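Acetone carboxylase alpha subunit (PDB 5M45) belongs to the hydantoinase B/oxoprolinase family and is a large metal-binding subunit of a multi-chain assembly. Local coordinates at residues Y399-R413 with V428-Q440. Numbering follows the deposited sequence.
With ACT (acetate ion), chain N.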
ATOM      1  N   TYR A 399       0.542  -7.986  13.601  1.00 11.42           N
ATOM      2  CA  TYR A 399       0.215  -8.736  14.814  1.00 11.42           C
ATOM      3  C   TYR A 399       1.048  -8.277  16.038  1.00 11.65           C
ATOM      4  O   TYR A 399       1.643  -9.078  16.772  1.00 11.62           O
ATOM      5  CB  TYR A 399       0.236 -10.259  14.604  1.00 11.42           C
ATOM      6  CG  TYR A 399      -0.351 -10.979  15.813  1.00 11.10           C
ATOM      7  CD1 TYR A 399      -1.518 -10.554  16.403  1.00 10.97           C
ATOM      8  CD2 TYR A 399       0.305 -12.065  16.379  1.00 11.09           C
ATOM      9  CE1 TYR A 399      -2.041 -11.193  17.536  1.00 11.11           C
ATOM     10  CE2 TYR A 399      -0.196 -12.713  17.521  1.00 11.02           C
ATOM     11  CZ  TYR A 399      -1.348 -12.266  18.104  1.00 10.99           C
ATOM     12  OH  TYR A 399      -1.851 -12.874  19.245  1.00 11.13           O
ATOM     13  N   SER A 400       1.039  -6.951  16.208  1.00 11.68           N
ATOM     14  CA  SER A 400       1.628  -6.239  17.350  1.00 12.05           C
ATOM     15  C   SER A 400       1.334  -6.930  18.695  1.00 11.68           C
ATOM     16  O   SER A 400       2.183  -7.001  19.602  1.00 11.52           O
ATOM     17  CB  SER A 400       1.001  -4.834  17.410  1.00 12.44           C
ATOM     18  OG  SER A 400       1.993  -4.007  17.920  1.00 13.97           O
ATOM     19  N   TRP A 401       0.102  -7.386  18.816  1.00 11.43           N
ATOM     20  CA  TRP A 401      -0.376  -8.045  20.041  1.00 11.50           C
ATOM     21  C   TRP A 401       0.497  -9.180  20.529  1.00 11.37           C
ATOM     22  O   TRP A 401       0.555  -9.390  21.726  1.00 11.69           O
ATOM     23  CB  TRP A 401      -1.802  -8.620  19.857  1.00 11.43           C
ATOM     24  CG  TRP A 401      -2.876  -7.645  19.456  1.00 11.45           C
ATOM     25  CD1 TRP A 401      -3.595  -7.663  18.300  1.00 11.53           C
ATOM     26  CD2 TRP A 401      -3.398  -6.566  20.249  1.00 11.54           C
ATOM     27  NE1 TRP A 401      -4.571  -6.681  18.328  1.00 11.58           N
ATOM     28  CE2 TRP A 401      -4.455  -5.970  19.495  1.00 11.70           C
ATOM     29  CE3 TRP A 401      -3.090  -6.038  21.510  1.00 11.42           C
ATOM     30  CZ2 TRP A 401      -5.167  -4.876  19.960  1.00 11.70           C
ATOM     31  CZ3 TRP A 401      -3.829  -4.952  21.969  1.00 11.63           C
ATOM     32  CH2 TRP A 401      -4.859  -4.387  21.202  1.00 11.68           C
ATOM     33  N   HIS A 402       1.112  -9.947  19.642  1.00 11.41           N
ATOM     34  CA  HIS A 402       1.936 -11.132  20.060  1.00 11.44           C
ATOM     35  C   HIS A 402       2.933 -10.765  21.172  1.00 11.53           C
ATOM     36  O   HIS A 402       3.039 -11.456  22.207  1.00 11.38           O
ATOM     37  CB  HIS A 402       2.687 -11.671  18.857  1.00 11.56           C
ATOM     38  CG  HIS A 402       3.371 -12.986  19.063  1.00 11.56           C
ATOM     39  ND1 HIS A 402       2.727 -14.099  19.544  1.00 11.56           N
ATOM     40  CD2 HIS A 402       4.644 -13.373  18.799  1.00 11.73           C
ATOM     41  CE1 HIS A 402       3.573 -15.118  19.586  1.00 11.69           C
ATOM     42  NE2 HIS A 402       4.746 -14.702  19.133  1.00 11.79           N
ATOM     43  N   PHE A 403       3.618  -9.627  20.954  1.00 11.56           N
ATOM     44  CA  PHE A 403       4.533  -9.072  21.958  1.00 11.47           C
ATOM     45  C   PHE A 403       3.813  -8.308  23.052  1.00 11.42           C
ATOM     46  O   PHE A 403       4.106  -8.480  24.246  1.00 11.51           O
ATOM     47  CB  PHE A 403       5.590  -8.168  21.273  1.00 11.61           C
ATOM     48  CG  PHE A 403       6.678  -8.924  20.505  1.00 11.59           C
ATOM     49  CD1 PHE A 403       6.626 -10.318  20.264  1.00 11.68           C
ATOM     50  CD2 PHE A 403       7.766  -8.213  20.025  1.00 11.72           C
ATOM     51  CE1 PHE A 403       7.652 -10.951  19.562  1.00 11.71           C
ATOM     52  CE2 PHE A 403       8.776  -8.835  19.330  1.00 11.91           C
ATOM     53  CZ  PHE A 403       8.720 -10.211  19.088  1.00 11.83           C
ATOM     54  N   LEU A 404       2.873  -7.452  22.666  1.00 11.27           N
ATOM     55  CA  LEU A 404       2.182  -6.581  23.636  1.00 11.38           C
ATOM     56  C   LEU A 404       1.500  -7.349  24.788  1.00 11.34           C
ATOM     57  O   LEU A 404       1.734  -7.055  25.956  1.00 11.03           O
ATOM     58  CB  LEU A 404       1.126  -5.692  22.917  1.00 11.52           C
ATOM     59  CG  LEU A 404       1.636  -4.576  21.969  1.00 11.68           C
ATOM     60  CD1 LEU A 404       0.471  -3.927  21.227  1.00 11.76           C
ATOM     61  CD2 LEU A 404       2.414  -3.506  22.724  1.00 11.86           C
ATOM     62  N   VAL A 405       0.665  -8.344  24.440  1.00 11.53           N
ATOM     63  CA  VAL A 405      -0.109  -9.092  25.467  1.00 11.75           C
ATOM     64  C   VAL A 405       0.811  -9.953  26.354  1.00 11.96           C
ATOM     65  O   VAL A 405       0.444 -10.273  27.504  1.00 11.96           O
ATOM     66  CB  VAL A 405      -1.239  -9.970  24.873  1.00 11.77           C
ATOM     67  CG1 VAL A 405      -2.152  -9.154  23.972  1.00 11.77           C
ATOM     68  CG2 VAL A 405      -0.695 -11.173  24.128  1.00 11.83           C
ATOM     69  N   SER A 406       2.001 -10.290  25.819  1.00 11.94           N
ATOM     70  CA  SER A 406       2.980 -11.112  26.509  1.00 11.87           C
ATOM     71  C   SER A 406       3.839 -10.282  27.501  1.00 11.99           C
ATOM     72  O   SER A 406       4.361 -10.826  28.470  1.00 11.77           O
ATOM     73  CB  SER A 406       3.893 -11.810  25.472  1.00 11.83           C
ATOM     74  OG  SER A 406       3.183 -12.727  24.637  1.00 11.87           O
ATOM     75  N   ALA A 407       3.973  -8.977  27.257  1.00 11.98           N
ATOM     76  CA  ALA A 407       4.621  -8.053  28.201  1.00 12.28           C
ATOM     77  C   ALA A 407       3.671  -7.517  29.274  1.00 12.33           C
ATOM     78  O   ALA A 407       4.062  -7.401  30.434  1.00 12.43           O
ATOM     79  CB  ALA A 407       5.240  -6.897  27.426  1.00 12.27           C
ATOM     80  N   TRP A 408       2.413  -7.229  28.921  1.00 12.29           N
ATOM     81  CA  TRP A 408       1.458  -6.643  29.886  1.00 12.37           C
ATOM     82  C   TRP A 408       1.081  -7.601  31.035  1.00 12.46           C
ATOM     83  O   TRP A 408       0.833  -7.147  32.169  1.00 12.59           O
ATOM     84  CB  TRP A 408       0.186  -6.132  29.213  1.00 12.29           C
ATOM     85  CG  TRP A 408       0.359  -5.025  28.206  1.00 12.44           C
ATOM     86  CD1 TRP A 408       1.272  -4.023  28.233  1.00 12.65           C
ATOM     87  CD2 TRP A 408      -0.435  -4.815  27.021  1.00 12.40           C
ATOM     88  NE1 TRP A 408       1.126  -3.200  27.120  1.00 12.52           N
ATOM     89  CE2 TRP A 408       0.084  -3.683  26.366  1.00 12.47           C
ATOM     90  CE3 TRP A 408      -1.522  -5.487  26.453  1.00 12.41           C
ATOM     91  CZ2 TRP A 408      -0.456  -3.200  25.176  1.00 12.39           C
ATOM     92  CZ3 TRP A 408      -2.073  -4.982  25.271  1.00 12.57           C
ATOM     93  CH2 TRP A 408      -1.528  -3.868  24.635  1.00 12.41           C
ATOM     94  N   THR A 409       1.042  -8.899  30.763  1.00 12.41           N
ATOM     95  CA  THR A 409       0.611  -9.891  31.763  1.00 12.74           C
ATOM     96  C   THR A 409       1.419  -9.838  33.076  1.00 12.87           C
ATOM     97  O   THR A 409       0.854  -9.990  34.154  1.00 12.72           O
ATOM     98  CB  THR A 409       0.539 -11.317  31.171  1.00 13.03           C
ATOM     99  OG1 THR A 409      -0.172 -12.201  32.059  1.00 13.34           O
ATOM    100  CG2 THR A 409       1.922 -11.855  30.879  1.00 13.21           C
ATOM    101  N   ALA A 410       2.725  -9.578  32.986  1.00 13.06           N
ATOM    102  CA  ALA A 410       3.578  -9.501  34.182  1.00 13.40           C
ATOM    103  C   ALA A 410       3.197  -8.348  35.127  1.00 13.75           C
ATOM    104  O   ALA A 410       3.395  -8.457  36.333  1.00 13.73           O
ATOM    105  CB  ALA A 410       5.032  -9.391  33.784  1.00 13.49           C
ATOM    106  N   LEU A 411       2.625  -7.261  34.598  1.00 14.01           N
ATOM    107  CA  LEU A 411       2.274  -6.110  35.425  1.00 14.82           C
ATOM    108  C   LEU A 411       1.132  -6.418  36.393  1.00 14.87           C
ATOM    109  O   LEU A 411       1.106  -5.892  37.503  1.00 14.14           O
ATOM    110  CB  LEU A 411       1.982  -4.853  34.588  1.00 15.34           C
ATOM    111  CG  LEU A 411       3.013  -4.578  33.443  1.00 16.28           C
ATOM    112  CD1 LEU A 411       2.721  -3.312  32.648  1.00 16.78           C
ATOM    113  CD2 LEU A 411       4.468  -4.531  33.884  1.00 16.94           C
ATOM    114  N   TRP A 412       0.190  -7.293  35.998  1.00 15.28           N
ATOM    115  CA  TRP A 412      -0.842  -7.784  36.944  1.00 16.01           C
ATOM    116  C   TRP A 412      -0.227  -8.469  38.170  1.00 16.04           C
ATOM    117  O   TRP A 412      -0.737  -8.332  39.287  1.00 16.03           O
ATOM    118  CB  TRP A 412      -1.754  -8.840  36.303  1.00 16.90           C
ATOM    119  CG  TRP A 412      -2.719  -8.414  35.260  1.00 17.57           C
ATOM    120  CD1 TRP A 412      -2.498  -8.388  33.909  1.00 17.99           C
ATOM    121  CD2 TRP A 412      -4.109  -8.037  35.448  1.00 17.95           C
ATOM    122  NE1 TRP A 412      -3.661  -8.001  33.255  1.00 18.12           N
ATOM    123  CE2 TRP A 412      -4.655  -7.791  34.176  1.00 18.08           C
ATOM    124  CE3 TRP A 412      -4.926  -7.900  36.572  1.00 18.65           C
ATOM    125  CZ2 TRP A 412      -5.985  -7.399  33.985  1.00 18.41           C
ATOM    126  CZ3 TRP A 412      -6.253  -7.522  36.402  1.00 18.51           C
ATOM    127  CH2 TRP A 412      -6.779  -7.283  35.111  1.00 18.47           C
ATOM    128  N   ARG A 413       0.864  -9.224  37.975  1.00 15.71           N
ATOM    129  CA  ARG A 413       1.506  -9.901  39.086  1.00 15.54           C
ATOM    130  C   ARG A 413       2.108  -8.921  40.100  1.00 15.70           C
ATOM    131  O   ARG A 413       1.959  -9.087  41.327  1.00 15.69           O
ATOM    132  CB  ARG A 413       2.577 -10.897  38.606  1.00 15.60           C
ATOM    133  CG  ARG A 413       2.013 -12.016  37.749  1.00 15.43           C
ATOM    134  CD  ARG A 413       2.954 -13.249  37.655  1.00 15.15           C
ATOM    135  NE  ARG A 413       4.290 -12.902  37.178  1.00 14.97           N
ATOM    136  CZ  ARG A 413       4.646 -12.756  35.890  1.00 14.84           C
ATOM    137  NH1 ARG A 413       3.790 -12.935  34.874  1.00 14.54           N
ATOM    138  NH2 ARG A 413       5.919 -12.436  35.607  1.00 15.00           N
ATOM    139  N   VAL A 428      -6.779  -9.456  43.574  1.00 13.47           N
ATOM    140  CA  VAL A 428      -5.642 -10.206  43.041  1.00 13.51           C
ATOM    141  C   VAL A 428      -6.035 -10.918  41.716  1.00 13.44           C
ATOM    142  O   VAL A 428      -7.148 -11.445  41.595  1.00 13.54           O
ATOM    143  CB  VAL A 428      -5.117 -11.224  44.084  1.00 13.54           C
ATOM    144  CG1 VAL A 428      -4.162 -12.237  43.474  1.00 13.47           C
ATOM    145  CG2 VAL A 428      -4.496 -10.487  45.271  1.00 13.75           C
ATOM    146  N   ASN A 429      -5.114 -10.905  40.740  1.00 13.40           N
ATOM    147  CA  ASN A 429      -5.302 -11.629  39.475  1.00 13.26           C
ATOM    148  C   ASN A 429      -3.914 -11.967  38.945  1.00 13.18           C
ATOM    149  O   ASN A 429      -3.059 -11.063  38.785  1.00 13.07           O
ATOM    150  CB  ASN A 429      -6.106 -10.765  38.512  1.00 13.23           C
ATOM    151  CG  ASN A 429      -6.500 -11.486  37.225  1.00 13.20           C
ATOM    152  OD1 ASN A 429      -5.652 -11.958  36.474  1.00 12.88           O
ATOM    153  ND2 ASN A 429      -7.811 -11.526  36.941  1.00 13.31           N
ATOM    154  N   ALA A 430      -3.656 -13.261  38.724  1.00 12.90           N
ATOM    155  CA  ALA A 430      -2.334 -13.721  38.314  1.00 12.74           C
ATOM    156  C   ALA A 430      -1.919 -13.262  36.904  1.00 12.54           C
ATOM    157  O   ALA A 430      -0.757 -13.384  36.559  1.00 12.56           O
ATOM    158  CB  ALA A 430      -2.261 -15.233  38.416  1.00 12.75           C
ATOM    159  N   GLY A 431      -2.871 -12.762  36.098  1.00 12.46           N
ATOM    160  CA  GLY A 431      -2.566 -12.135  34.812  1.00 12.29           C
ATOM    161  C   GLY A 431      -3.425 -12.601  33.642  1.00 12.27           C
ATOM    162  O   GLY A 431      -4.233 -13.527  33.753  1.00 12.37           O
ATOM    163  N   ASN A 432      -3.260 -11.925  32.507  1.00 12.23           N
ATOM    164  CA  ASN A 432      -4.012 -12.245  31.291  1.00 12.04           C
ATOM    165  C   ASN A 432      -3.375 -13.375  30.472  1.00 11.99           C
ATOM    166  O   ASN A 432      -2.130 -13.524  30.424  1.00 12.04           O
ATOM    167  CB  ASN A 432      -4.253 -10.991  30.426  1.00 11.90           C
ATOM    168  CG  ASN A 432      -2.950 -10.327  29.947  1.00 11.81           C
ATOM    169  OD1 ASN A 432      -2.387  -9.487  30.644  1.00 11.80           O
ATOM    170  ND2 ASN A 432      -2.474 -10.716  28.751  1.00 11.66           N
ATOM    171  N   ALA A 433      -4.249 -14.170  29.827  1.00 11.78           N
ATOM    172  CA  ALA A 433      -3.844 -15.163  28.850  1.00 11.50           C
ATOM    173  C   ALA A 433      -3.179 -14.524  27.653  1.00 11.28           C
ATOM    174  O   ALA A 433      -3.434 -13.353  27.342  1.00 11.12           O
ATOM    175  CB  ALA A 433      -5.058 -15.940  28.370  1.00 11.70           C
ATOM    176  N   ASN A 434      -2.377 -15.297  26.957  1.00 11.14           N
ATOM    177  CA  ASN A 434      -2.004 -14.951  25.591  1.00 11.10           C
ATOM    178  C   ASN A 434      -3.271 -15.044  24.699  1.00 11.03           C
ATOM    179  O   ASN A 434      -3.970 -16.080  24.705  1.00 11.08           O
ATOM    180  CB  ASN A 434      -0.898 -15.883  25.066  1.00 11.24           C
ATOM    181  CG  ASN A 434      -0.237 -15.354  23.807  1.00 11.25           C
ATOM    182  OD1 ASN A 434      -0.796 -15.441  22.702  1.00 11.43           O
ATOM    183  ND2 ASN A 434       0.965 -14.809  23.958  1.00 11.31           N
ATOM    184  N   THR A 435      -3.579 -13.966  23.980  1.00 10.79           N
ATOM    185  CA  THR A 435      -4.817 -13.886  23.186  1.00 10.78           C
ATOM    186  C   THR A 435      -4.581 -14.483  21.774  1.00 10.93           C
ATOM    187  O   THR A 435      -4.226 -13.751  20.827  1.00 11.16           O
ATOM    188  CB  THR A 435      -5.327 -12.427  23.103  1.00 10.58           C
ATOM    189  OG1 THR A 435      -4.412 -11.619  22.343  1.00 10.30           O
ATOM    190  CG2 THR A 435      -5.524 -11.868  24.450  1.00 10.60           C
ATOM    191  N   SER A 436      -4.714 -15.799  21.679  1.00 10.94           N
ATOM    192  CA  SER A 436      -4.457 -16.580  20.426  1.00 10.94           C
ATOM    193  C   SER A 436      -5.053 -17.981  20.632  1.00 10.83           C
ATOM    194  O   SER A 436      -5.479 -18.277  21.758  1.00 10.78           O
ATOM    195  CB  SER A 436      -2.948 -16.629  20.142  1.00 10.93           C
ATOM    196  OG  SER A 436      -2.235 -17.421  21.111  1.00 11.12           O
ATOM    197  N   ASN A 437      -5.142 -18.875  19.641  1.00 10.67           N
ATOM    198  CA  ASN A 437      -4.793 -18.737  18.202  1.00 10.56           C
ATOM    199  C   ASN A 437      -5.736 -17.830  17.419  1.00 10.30           C
ATOM    200  O   ASN A 437      -6.905 -17.749  17.748  1.00 10.23           O
ATOM    201  CB  ASN A 437      -4.870 -20.128  17.562  1.00 10.64           C
ATOM    202  CG  ASN A 437      -4.501 -20.125  16.066  1.00 10.77           C
ATOM    203  OD1 ASN A 437      -3.333 -19.899  15.693  1.00 10.93           O
ATOM    204  ND2 ASN A 437      -5.481 -20.435  15.220  1.00 10.72           N
ATOM    205  N   TRP A 438      -5.210 -17.206  16.360  1.00 10.25           N
ATOM    206  CA  TRP A 438      -5.987 -16.474  15.350  1.00 10.19           C
ATOM    207  C   TRP A 438      -6.129 -17.295  14.047  1.00 10.46           C
ATOM    208  O   TRP A 438      -5.162 -17.430  13.250  1.00 10.63           O
ATOM    209  CB  TRP A 438      -5.328 -15.112  15.062  1.00 10.08           C
ATOM    210  CG  TRP A 438      -5.276 -14.194  16.233  1.00  9.78           C
ATOM    211  CD1 TRP A 438      -4.219 -14.051  17.116  1.00  9.67           C
ATOM    212  CD2 TRP A 438      -6.299 -13.290  16.692  1.00  9.70           C
ATOM    213  NE1 TRP A 438      -4.521 -13.130  18.076  1.00  9.53           N
ATOM    214  CE2 TRP A 438      -5.796 -12.659  17.870  1.00  9.63           C
ATOM    215  CE3 TRP A 438      -7.592 -12.992  16.270  1.00  9.76           C
ATOM    216  CZ2 TRP A 438      -6.529 -11.712  18.595  1.00  9.63           C
ATOM    217  CZ3 TRP A 438      -8.351 -12.025  16.993  1.00  9.76           C
ATOM    218  CH2 TRP A 438      -7.787 -11.380  18.145  1.00  9.67           C
ATOM    219  N   LEU A 439      -7.316 -17.881  13.857  1.00 10.59           N
ATOM    220  CA  LEU A 439      -7.637 -18.632  12.649  1.00 10.77           C
ATOM    221  C   LEU A 439      -7.752 -17.641  11.476  1.00 10.88           C
ATOM    222  O   LEU A 439      -8.541 -16.709  11.534  1.00 10.83           O
ATOM    223  CB  LEU A 439      -8.945 -19.440  12.816  1.00 10.86           C
ATOM    224  CG  LEU A 439      -9.491 -20.257  11.630  1.00 11.01           C
ATOM    225  CD1 LEU A 439     -10.323 -21.437  12.084  1.00 11.12           C
ATOM    226  CD2 LEU A 439     -10.304 -19.427  10.612  1.00 11.07           C
ATOM    227  N   GLN A 440      -6.939 -17.848  10.453  1.00 10.99           N
ATOM    228  CA  GLN A 440      -6.854 -16.903   9.304  1.00 11.26           C
ATOM    229  C   GLN A 440      -6.708 -17.651   7.984  1.00 11.40           C
ATOM    230  O   GLN A 440      -6.325 -18.817   7.963  1.00 11.47           O
ATOM    231  CB  GLN A 440      -5.654 -15.983   9.477  1.00 11.15           C
ATOM    232  CG  GLN A 440      -5.778 -15.042  10.678  1.00 11.14           C
ATOM    233  CD  GLN A 440      -4.510 -14.263  10.929  1.00 11.09           C
ATOM    234  OE1 GLN A 440      -4.275 -13.215  10.323  1.00 11.13           O
ATOM    235  NE2 GLN A 440      -3.655 -14.793  11.801  1.00 11.11           N
TER
HETATM  236  C   ACT N 802      -7.860  -6.126  17.879  1.00 13.46           C
HETATM  237  O   ACT N 802      -6.937  -6.355  17.064  1.00 13.13           O
HETATM  238  OXT ACT N 802      -8.600  -5.130  17.729  1.00 13.94           O
HETATM  239  CH3 ACT N 802      -8.073  -7.063  19.038  1.00 13.57           C
HETATM  240  O   HOH W   1      -0.059 -14.540  20.285  1.00 10.73           O
HETATM  241  O   HOH W   2       0.063 -13.238  28.078  1.00 12.87           O
HETATM  242  O   HOH W   3       0.933 -13.579  34.393  1.00 10.72           O
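The carbonyl oxygen of N432 is gripped from two sources: T409 OG1 donates to N432 O over 2.9 Å, in the carbonyl plane and on a lone pair, and a water molecule donates to the same oxygen. T409 suits the place because its hydroxyl, anti to the backbone N (chi1 -167°), leaves the helix toward the extended chain. That water also donates to V405 O, which takes a second bond from N432 ND2 (3.2 Å). ND2 also donates to A433 O, so both bonds fix the amide's rotation. The helix is kinked where the N of S406, A410 and L411 lack a bond to the preceding turn. G431 passes close to the helix, its CA 3.7 Å from W412 CB, at backbone angles where a CB would press on A430 O and also collide with T409 OG1. The W412 ring lies against N429, with CE3 3.7 Å from N429 CB, while N429 OD1 accepts from G431 N in an Asx turn. At the other end, tyrosine offers a hydroxyl to an indole N-H: W438 NE1 gives Y399 OH a weak bond (2.9 Å), the rings oblique at 71°. A water joins that hydroxyl to H402 ND1 and N434 OD1; H402 NE2 is bonded to D295 O. The W438 side chain is about 7 Å from the bound manganese ion. An irregular segment thus returns along helix 401-422 toward strand 440-442, a buried helix-loop interface joined by asparagines, T409 and bridging waters.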